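Clostripain-related protein (Bacteroides thetaiotaomicron, PDB 6N9J) is a secreted cysteine protease of the clostripain (C11) family, in clan CD, that probably cleaves peptide bonds and is covalently blocked by a peptide inhibitor. Local coordinates at residues S216-K221 and G236-S241. Numbering follows the deposited sequence.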
loop_
_atom_site.group_PDB
_atom_site.type_symbol
_atom_site.label_atom_id
_atom_site.label_comp_id
_atom_site.label_asym_id
_atom_site.label_seq_id
_atom_site.Cartn_x
_atom_site.Cartn_y
_atom_site.Cartn_z
ATOM N N SER A 216 3.707 5.908 14.168
ATOM C CA SER A 216 3.820 6.338 15.551
ATOM C C SER A 216 2.699 5.829 16.463
ATOM O O SER A 216 2.926 5.575 17.646
ATOM C CB SER A 216 3.879 7.861 15.617
ATOM O OG SER A 216 4.158 8.288 16.936
ATOM N N VAL A 217 1.491 5.683 15.939
ATOM C CA VAL A 217 0.411 5.211 16.794
ATOM C C VAL A 217 0.626 3.730 17.141
ATOM O O VAL A 217 0.454 3.320 18.292
ATOM C CB VAL A 217 -0.964 5.430 16.136
ATOM C CG1 VAL A 217 -2.042 4.628 16.847
ATOM C CG2 VAL A 217 -1.313 6.920 16.152
ATOM N N TYR A 218 1.034 2.939 16.159
ATOM C CA TYR A 218 1.269 1.516 16.390
ATOM C C TYR A 218 2.495 1.292 17.259
ATOM O O TYR A 218 2.488 0.416 18.134
ATOM C CB TYR A 218 1.403 0.769 15.059
ATOM C CG TYR A 218 0.061 0.522 14.423
ATOM C CD1 TYR A 218 -0.696 -0.591 14.772
ATOM C CD2 TYR A 218 -0.470 1.422 13.501
ATOM C CE1 TYR A 218 -1.939 -0.808 14.211
ATOM C CE2 TYR A 218 -1.712 1.213 12.932
ATOM C CZ TYR A 218 -2.442 0.095 13.287
ATOM O OH TYR A 218 -3.684 -0.112 12.721
ATOM N N ALA A 219 3.537 2.088 17.023
ATOM C CA ALA A 219 4.752 2.046 17.837
ATOM C C ALA A 219 4.468 2.309 19.316
ATOM O O ALA A 219 5.163 1.795 20.188
ATOM C CB ALA A 219 5.764 3.048 17.320
ATOM N N LYS A 220 3.435 3.095 19.609
ATOM C CA LYS A 220 3.181 3.460 20.995
ATOM C C LYS A 220 2.338 2.444 21.776
ATOM O O LYS A 220 2.401 2.408 23.007
ATOM C CB LYS A 220 2.542 4.847 21.058
ATOM C CG LYS A 220 3.588 5.948 21.081
ATOM C CD LYS A 220 3.020 7.315 20.765
ATOM C CE LYS A 220 4.091 8.391 20.942
ATOM N NZ LYS A 220 3.810 9.597 20.121
ATOM N N LYS A 221 1.567 1.609 21.089
ATOM C CA LYS A 221 0.816 0.580 21.799
ATOM C C LYS A 221 1.434 -0.800 21.573
ATOM O O LYS A 221 0.871 -1.823 21.963
ATOM C CB LYS A 221 -0.653 0.598 21.383
ATOM C CG LYS A 221 -0.878 0.877 19.920
ATOM C CD LYS A 221 -2.360 0.817 19.576
ATOM C CE LYS A 221 -3.180 1.726 20.475
ATOM N NZ LYS A 221 -4.641 1.645 20.149
ATOM N N GLY A 236 0.498 -5.440 18.190
ATOM C CA GLY A 236 1.440 -6.235 17.415
ATOM C C GLY A 236 2.446 -5.458 16.580
ATOM O O GLY A 236 3.265 -6.065 15.893
ATOM N N GLY A 237 2.393 -4.126 16.633
ATOM C CA GLY A 237 3.332 -3.294 15.895
ATOM C C GLY A 237 3.022 -3.149 14.413
ATOM O O GLY A 237 1.930 -3.495 13.953
ATOM N N VAL A 238 3.983 -2.613 13.666
ATOM C CA VAL A 238 3.821 -2.354 12.234
ATOM C C VAL A 238 5.175 -2.046 11.609
ATOM O O VAL A 238 6.109 -1.664 12.300
ATOM C CB VAL A 238 2.854 -1.165 11.953
ATOM C CG1 VAL A 238 3.545 0.176 12.179
ATOM C CG2 VAL A 238 2.322 -1.229 10.530
ATOM N N SER A 239 5.271 -2.218 10.297
ATOM C CA SER A 239 6.445 -1.806 9.549
ATOM C C SER A 239 6.032 -1.034 8.304
ATOM O O SER A 239 5.134 -1.458 7.568
ATOM C CB SER A 239 7.276 -3.022 9.157
ATOM O OG SER A 239 6.529 -3.839 8.288
ATOM N N ILE A 240 6.683 0.097 8.063
ATOM C CA ILE A 240 6.292 0.993 6.973
ATOM C C ILE A 240 7.539 1.541 6.295
ATOM O O ILE A 240 8.542 1.753 6.953
ATOM C CB ILE A 240 5.411 2.181 7.492
ATOM C CG1 ILE A 240 4.127 1.673 8.140
ATOM C CG2 ILE A 240 5.068 3.171 6.373
ATOM C CD1 ILE A 240 3.098 1.158 7.143
ATOM N N SER A 241 7.475 1.752 4.983
ATOM C CA SER A 241 8.503 2.508 4.276
ATOM C C SER A 241 7.907 3.427 3.199
ATOM O O SER A 241 6.709 3.377 2.902
ATOM C CB SER A 241 9.535 1.559 3.641
ATOM O OG SER A 241 8.957 0.782 2.601
HETATM O O HOH W 1 1.041 -2.046 17.817
#
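Tyr-218 and Gly-237 have the nearest CA atoms of the two segments, 5.3 Å apart, where helix 206-221 meets the loop that leads into strand 239-244. The helix lies against the entry to this strand in the alpha/beta fold of a clan CD peptidase, and earlier in the helix Ala-211 packs on Ile-240 of the strand itself. The strand belongs to the central mixed sheet, antiparallel to both 178-181 and 315-327, and a connection without helix or strand joins it to the helix. No direct hydrogen bond links the segments. Instead one water bridges the backbones, donating to Tyr-218 O at 2.9 Å and accepting from Gly-237 N at 2.7 Å, so a helix carbonyl and a buried loop amide are served together. Gly-237 takes a positive phi of 79°, a conformation that favours glycine, just before the chain extends at Val-238. There the backbone pairs with Thr-321 of strand 315-327.

The side-chain contact is apolar and small. Tyr-218 and Val-238 both direct their CB toward the opposite segment and cross at about a right angle. Val-238 holds CG1 between its own N and carbonyl carbon (chi1 78°), which brings this methyl against the root of the tyrosine, while Tyr-214 and Tyr-215, from the preceding turn of the helix, also touch the valine. The side chain of Tyr-218 also touches Pro-189. Gly-237 O lies obliquely to the tyrosine ring, 4.0 Å from Tyr-218 CD1. The closest direct contact between the segments is at the base of this side chain, where Tyr-218 CB lies 3.6 Å from Val-238 CG1.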